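Local coordinates for protein GCN5-related N-acetyltransferase (Sphaerobacter thermophilus, PDB 3TT2) that probably transfers acyl groups, with two GCN5-related N-acetyltransferase regions in one chain, at residues H145-I158 with A302-K315. Numbering follows the deposited sequence.
With SO4 (sulfate ion), chain G.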
loop_
_atom_site.group_PDB
_atom_site.type_symbol
_atom_site.label_atom_id
_atom_site.label_comp_id
_atom_site.label_asym_id
_atom_site.label_seq_id
_atom_site.Cartn_x
_atom_site.Cartn_y
_atom_site.Cartn_z
ATOM N N HIS A 145 -15.995 6.792 15.805
ATOM C CA HIS A 145 -16.378 7.581 14.636
ATOM C C HIS A 145 -17.141 6.840 13.574
ATOM O O HIS A 145 -17.398 7.385 12.511
ATOM C CB HIS A 145 -15.195 8.313 14.035
ATOM C CG HIS A 145 -14.743 9.467 14.872
ATOM N ND1 HIS A 145 -15.623 10.389 15.380
ATOM C CD2 HIS A 145 -13.514 9.823 15.314
ATOM C CE1 HIS A 145 -14.955 11.283 16.094
ATOM N NE2 HIS A 145 -13.678 10.963 16.068
ATOM N N GLY A 146 -17.470 5.588 13.853
ATOM C CA GLY A 146 -18.355 4.835 12.991
ATOM C C GLY A 146 -17.621 4.041 11.933
ATOM O O GLY A 146 -18.242 3.429 11.064
ATOM N N TYR A 147 -16.295 4.046 12.009
ATOM C CA TYR A 147 -15.474 3.276 11.087
ATOM C C TYR A 147 -15.375 1.839 11.565
ATOM O O TYR A 147 -15.064 1.580 12.721
ATOM C CB TYR A 147 -14.080 3.875 10.990
ATOM C CG TYR A 147 -14.020 5.208 10.282
ATOM C CD1 TYR A 147 -14.518 6.367 10.872
ATOM C CD2 TYR A 147 -13.443 5.310 9.028
ATOM C CE1 TYR A 147 -14.452 7.579 10.216
ATOM C CE2 TYR A 147 -13.374 6.513 8.373
ATOM C CZ TYR A 147 -13.880 7.639 8.964
ATOM O OH TYR A 147 -13.787 8.821 8.288
ATOM N N ARG A 148 -15.600 0.899 10.665
ATOM C CA ARG A 148 -15.710 -0.483 11.065
ATOM C C ARG A 148 -14.700 -1.365 10.325
ATOM O O ARG A 148 -14.385 -1.122 9.148
ATOM C CB ARG A 148 -17.132 -0.957 10.755
ATOM C CG ARG A 148 -18.236 -0.674 11.846
ATOM C CD ARG A 148 -19.741 -0.978 11.135
ATOM N NE ARG A 148 -20.821 -0.425 12.012
ATOM C CZ ARG A 148 -22.126 -0.718 11.833
ATOM N NH1 ARG A 148 -22.507 -1.549 10.775
ATOM N NH2 ARG A 148 -23.107 -0.240 12.713
ATOM N N PRO A 149 -14.179 -2.390 11.022
ATOM C CA PRO A 149 -13.167 -3.313 10.498
ATOM C C PRO A 149 -13.678 -4.108 9.324
ATOM O O PRO A 149 -14.741 -4.718 9.405
ATOM C CB PRO A 149 -12.903 -4.245 11.676
ATOM C CG PRO A 149 -13.192 -3.398 12.871
ATOM C CD PRO A 149 -14.398 -2.595 12.463
ATOM N N VAL A 150 -12.891 -4.100 8.257
ATOM C CA VAL A 150 -13.248 -4.670 6.965
ATOM C C VAL A 150 -12.354 -5.871 6.676
ATOM O O VAL A 150 -12.819 -6.981 6.494
ATOM C CB VAL A 150 -13.121 -3.610 5.857
ATOM C CG1 VAL A 150 -13.228 -4.245 4.500
ATOM C CG2 VAL A 150 -14.170 -2.554 6.040
ATOM N N ARG A 151 -11.053 -5.614 6.619
ATOM C CA ARG A 151 -10.083 -6.624 6.246
ATOM C C ARG A 151 -8.748 -6.433 6.983
ATOM O O ARG A 151 -8.440 -5.336 7.464
ATOM C CB ARG A 151 -9.873 -6.517 4.742
ATOM C CG ARG A 151 -9.458 -7.782 4.052
ATOM C CD ARG A 151 -9.731 -7.662 2.563
ATOM N NE ARG A 151 -9.247 -8.806 1.798
ATOM C CZ ARG A 151 -9.916 -9.942 1.667
ATOM N NH1 ARG A 151 -9.406 -10.937 0.954
ATOM N NH2 ARG A 151 -11.094 -10.077 2.260
ATOM N N ASP A 152 -7.959 -7.503 7.068
ATOM C CA ASP A 152 -6.593 -7.413 7.566
ATOM C C ASP A 152 -5.646 -7.193 6.393
ATOM O O ASP A 152 -5.810 -7.801 5.328
ATOM C CB ASP A 152 -6.182 -8.709 8.265
ATOM C CG ASP A 152 -6.760 -8.840 9.655
ATOM O OD1 ASP A 152 -7.411 -7.885 10.144
ATOM O OD2 ASP A 152 -6.541 -9.909 10.264
ATOM N N ILE A 153 -4.654 -6.331 6.586
ATOM C CA ILE A 153 -3.603 -6.169 5.599
ATOM C C ILE A 153 -2.280 -6.537 6.255
ATOM O O ILE A 153 -1.901 -5.968 7.291
ATOM C CB ILE A 153 -3.498 -4.735 5.050
ATOM C CG1 ILE A 153 -4.603 -4.446 4.043
ATOM C CG2 ILE A 153 -2.200 -4.568 4.309
ATOM C CD1 ILE A 153 -5.937 -4.143 4.640
ATOM N N TRP A 154 -1.579 -7.497 5.663
ATOM C CA TRP A 154 -0.319 -7.922 6.225
ATOM C C TRP A 154 0.845 -7.428 5.389
ATOM O O TRP A 154 0.882 -7.630 4.169
ATOM C CB TRP A 154 -0.266 -9.432 6.298
ATOM C CG TRP A 154 -1.347 -10.057 7.096
ATOM C CD1 TRP A 154 -2.584 -10.398 6.660
ATOM C CD2 TRP A 154 -1.282 -10.448 8.471
ATOM N NE1 TRP A 154 -3.300 -10.980 7.672
ATOM C CE2 TRP A 154 -2.527 -11.024 8.798
ATOM C CE3 TRP A 154 -0.294 -10.364 9.459
ATOM C CZ2 TRP A 154 -2.817 -11.512 10.064
ATOM C CZ3 TRP A 154 -0.584 -10.852 10.718
ATOM C CH2 TRP A 154 -1.835 -11.419 11.011
ATOM N N VAL A 155 1.800 -6.787 6.049
ATOM C CA VAL A 155 3.054 -6.439 5.402
ATOM C C VAL A 155 4.110 -7.506 5.684
ATOM O O VAL A 155 4.560 -7.657 6.822
ATOM C CB VAL A 155 3.569 -5.095 5.888
ATOM C CG1 VAL A 155 4.705 -4.651 5.020
ATOM C CG2 VAL A 155 2.438 -4.069 5.846
HETATM N N MSE A 156 4.508 -8.232 4.640
HETATM C CA MSE A 156 5.506 -9.293 4.758
HETATM C C MSE A 156 6.861 -8.697 4.443
HETATM O O MSE A 156 6.968 -7.765 3.656
HETATM C CB MSE A 156 5.192 -10.455 3.814
HETATM C CG MSE A 156 3.790 -10.994 3.971
HETATM SE SE MSE A 156 3.270 -11.646 5.772
HETATM C CE MSE A 156 4.429 -13.222 5.943
ATOM N N ALA A 157 7.894 -9.183 5.104
ATOM C CA ALA A 157 9.231 -8.671 4.841
ATOM C C ALA A 157 10.207 -9.829 4.749
ATOM O O ALA A 157 9.943 -10.919 5.269
ATOM C CB ALA A 157 9.619 -7.745 5.915
ATOM N N ILE A 158 11.304 -9.620 4.034
ATOM C CA ILE A 158 12.379 -10.616 4.023
ATOM C C ILE A 158 13.750 -9.963 3.854
ATOM O O ILE A 158 13.920 -9.071 3.028
ATOM C CB ILE A 158 12.167 -11.708 2.937
ATOM C CG1 ILE A 158 13.170 -12.843 3.140
ATOM C CG2 ILE A 158 12.244 -11.114 1.534
ATOM C CD1 ILE A 158 13.135 -13.932 2.094
ATOM N N ALA A 302 7.824 -18.856 1.511
ATOM C CA ALA A 302 8.792 -18.234 0.611
ATOM C C ALA A 302 9.937 -17.586 1.400
ATOM O O ALA A 302 10.871 -17.006 0.841
ATOM C CB ALA A 302 8.126 -17.246 -0.330
ATOM N N GLY A 303 9.863 -17.723 2.714
ATOM C CA GLY A 303 10.935 -17.267 3.574
ATOM C C GLY A 303 10.627 -15.925 4.191
ATOM O O GLY A 303 11.479 -15.302 4.837
HETATM N N MSE A 304 9.401 -15.464 3.977
HETATM C CA MSE A 304 9.051 -14.181 4.486
HETATM C C MSE A 304 8.542 -14.319 5.893
HETATM O O MSE A 304 8.375 -15.429 6.382
HETATM C CB MSE A 304 8.019 -13.562 3.584
HETATM C CG MSE A 304 8.619 -12.720 2.495
HETATM SE SE MSE A 304 7.295 -12.230 1.183
HETATM C CE MSE A 304 6.903 -14.031 0.628
ATOM N N HIS A 305 8.282 -13.178 6.522
ATOM C CA HIS A 305 7.835 -13.116 7.904
ATOM C C HIS A 305 6.998 -11.848 8.083
ATOM O O HIS A 305 6.978 -10.978 7.209
ATOM C CB HIS A 305 9.013 -13.132 8.860
ATOM C CG HIS A 305 9.773 -11.846 8.889
ATOM N ND1 HIS A 305 10.775 -11.553 7.988
ATOM C CD2 HIS A 305 9.665 -10.767 9.701
ATOM C CE1 HIS A 305 11.253 -10.350 8.245
ATOM N NE2 HIS A 305 10.595 -9.852 9.277
ATOM N N VAL A 306 6.269 -11.761 9.184
ATOM C CA VAL A 306 5.360 -10.642 9.369
ATOM C C VAL A 306 6.088 -9.395 9.906
ATOM O O VAL A 306 6.652 -9.404 10.992
ATOM C CB VAL A 306 4.190 -11.049 10.305
ATOM C CG1 VAL A 306 3.233 -9.911 10.535
ATOM C CG2 VAL A 306 3.434 -12.210 9.720
ATOM N N LYS A 307 6.043 -8.312 9.140
ATOM C CA LYS A 307 6.558 -7.032 9.603
ATOM C C LYS A 307 5.496 -6.401 10.493
ATOM O O LYS A 307 5.647 -6.355 11.714
ATOM C CB LYS A 307 6.905 -6.107 8.430
ATOM C CG LYS A 307 7.587 -4.858 8.858
ATOM C CD LYS A 307 8.097 -4.072 7.678
ATOM C CE LYS A 307 8.959 -2.900 8.134
ATOM N NZ LYS A 307 8.964 -1.792 7.116
ATOM N N HIS A 308 4.407 -5.931 9.898
ATOM C CA HIS A 308 3.278 -5.445 10.693
ATOM C C HIS A 308 1.932 -5.791 10.052
ATOM O O HIS A 308 1.863 -6.214 8.903
ATOM C CB HIS A 308 3.381 -3.961 11.096
ATOM C CG HIS A 308 4.110 -3.095 10.117
ATOM N ND1 HIS A 308 5.272 -2.429 10.452
ATOM C CD2 HIS A 308 3.822 -2.736 8.846
ATOM C CE1 HIS A 308 5.691 -1.736 9.410
ATOM N NE2 HIS A 308 4.821 -1.885 8.428
ATOM N N ARG A 309 0.876 -5.658 10.842
ATOM C CA ARG A 309 -0.476 -6.000 10.445
ATOM C C ARG A 309 -1.350 -4.766 10.576
ATOM O O ARG A 309 -1.375 -4.119 11.624
ATOM C CB ARG A 309 -1.013 -7.076 11.385
ATOM C CG ARG A 309 -2.513 -7.353 11.258
ATOM C CD ARG A 309 -2.911 -8.383 12.279
ATOM N NE ARG A 309 -4.342 -8.465 12.526
ATOM C CZ ARG A 309 -4.870 -8.446 13.743
ATOM N NH1 ARG A 309 -4.074 -8.325 14.802
ATOM N NH2 ARG A 309 -6.188 -8.543 13.903
ATOM N N TYR A 310 -2.074 -4.429 9.522
ATOM C CA TYR A 310 -3.003 -3.324 9.628
ATOM C C TYR A 310 -4.423 -3.858 9.530
ATOM O O TYR A 310 -4.668 -4.876 8.882
ATOM C CB TYR A 310 -2.767 -2.286 8.529
ATOM C CG TYR A 310 -1.458 -1.544 8.597
ATOM C CD1 TYR A 310 -1.380 -0.267 9.142
ATOM C CD2 TYR A 310 -0.306 -2.099 8.092
ATOM C CE1 TYR A 310 -0.178 0.427 9.185
ATOM C CE2 TYR A 310 0.893 -1.424 8.139
ATOM C CZ TYR A 310 0.954 -0.164 8.683
ATOM O OH TYR A 310 2.164 0.495 8.712
ATOM N N VAL A 311 -5.347 -3.181 10.198
ATOM C CA VAL A 311 -6.758 -3.469 10.042
ATOM C C VAL A 311 -7.375 -2.314 9.281
ATOM O O VAL A 311 -7.302 -1.160 9.711
ATOM C CB VAL A 311 -7.481 -3.613 11.379
ATOM C CG1 VAL A 311 -8.971 -3.920 11.146
ATOM C CG2 VAL A 311 -6.845 -4.698 12.191
ATOM N N LEU A 312 -7.980 -2.623 8.142
ATOM C CA LEU A 312 -8.596 -1.590 7.350
ATOM C C LEU A 312 -9.960 -1.211 7.935
ATOM O O LEU A 312 -10.871 -2.036 8.051
ATOM C CB LEU A 312 -8.709 -2.047 5.903
ATOM C CG LEU A 312 -9.522 -1.202 4.923
ATOM C CD1 LEU A 312 -9.218 0.262 5.085
ATOM C CD2 LEU A 312 -9.182 -1.629 3.524
ATOM N N HIS A 313 -10.089 0.058 8.297
ATOM C CA HIS A 313 -11.342 0.580 8.810
ATOM C C HIS A 313 -12.051 1.448 7.778
ATOM O O HIS A 313 -11.439 2.331 7.178
ATOM C CB HIS A 313 -11.109 1.324 10.116
ATOM C CG HIS A 313 -10.953 0.409 11.289
ATOM N ND1 HIS A 313 -9.789 -0.286 11.539
ATOM C CD2 HIS A 313 -11.826 0.044 12.258
ATOM C CE1 HIS A 313 -9.948 -1.023 12.624
ATOM N NE2 HIS A 313 -11.177 -0.847 13.076
ATOM N N ARG A 314 -13.338 1.173 7.568
ATOM C CA ARG A 314 -14.114 1.862 6.545
ATOM C C ARG A 314 -15.446 2.399 7.061
ATOM O O ARG A 314 -16.120 1.748 7.854
ATOM C CB ARG A 314 -14.379 0.918 5.384
ATOM C CG ARG A 314 -14.992 1.592 4.193
ATOM C CD ARG A 314 -15.106 0.626 3.048
ATOM N NE ARG A 314 -13.805 0.200 2.527
ATOM C CZ ARG A 314 -13.615 -0.969 1.921
ATOM N NH1 ARG A 314 -14.647 -1.800 1.796
ATOM N NH2 ARG A 314 -12.413 -1.317 1.449
ATOM N N LYS A 315 -15.825 3.584 6.597
ATOM C CA LYS A 315 -17.121 4.165 6.939
ATOM C C LYS A 315 -17.821 4.633 5.672
ATOM O O LYS A 315 -17.172 5.131 4.757
ATOM C CB LYS A 315 -16.931 5.348 7.884
ATOM C CG LYS A 315 -18.213 5.980 8.386
ATOM C CD LYS A 315 -17.899 7.326 8.989
ATOM C CE LYS A 315 -19.069 7.898 9.752
ATOM N NZ LYS A 315 -18.656 9.142 10.473
HETATM S S SO4 G . 1.298 -5.853 14.759
HETATM O O1 SO4 G . 0.755 -7.128 14.282
HETATM O O2 SO4 G . 2.763 -5.891 14.718
HETATM O O3 SO4 G . 0.821 -4.765 13.912
HETATM O O4 SO4 G . 0.845 -5.620 16.129
#
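R309 lies alongside W154 in the middle of a long, twisted antiparallel strand pair that joins the two GNAT regions of the chain. Strand 305-315, from the C-terminal region, runs between strands 148-158 and 125-132 of the N-terminal one; strand 148-158 in turn pairs with 282-290 of the C-terminal region, a reciprocal exchange of strands. Extended from CG to NE, with CG anti to the backbone N (chi1 169°), the R309 chain passes over one face of the indole, CD 3.8 Å from the centroid of the W154 six-membered ring. V306 CG1 meets the same indole at its edge, 3.7 Å from W154 CE3. Beyond the indole, R309 NE reaches D152 OD2 in a weak salt bridge of 3.5 Å, the carboxylate and guanidinium planes turned 73° apart; R292 N also donates to D152 OD2. The R309 backbone N binds O3 of a sulfate, probably from the crystallisation liquor.

On the side carrying I153, Y310 and V155, V155 CG2 touches the edge of the Y310 ring, 3.8 Å from Y310 CE2. Here K307 and H308 both face V155, a classic beta bulge. Nearer the 145-148 end, P149 CA lies over one face of the H313 imidazole, offset toward the rim, while H313 ND1 donates to V311 O. K315 crosses Y147 at about a right angle, its CB sitting 3.6 Å from the Y147 ring centroid, almost on the ring normal. Its chain is extended beyond CG, which carries K315 NZ, also salt-bridged to E109, to H145 O at 3.0 Å.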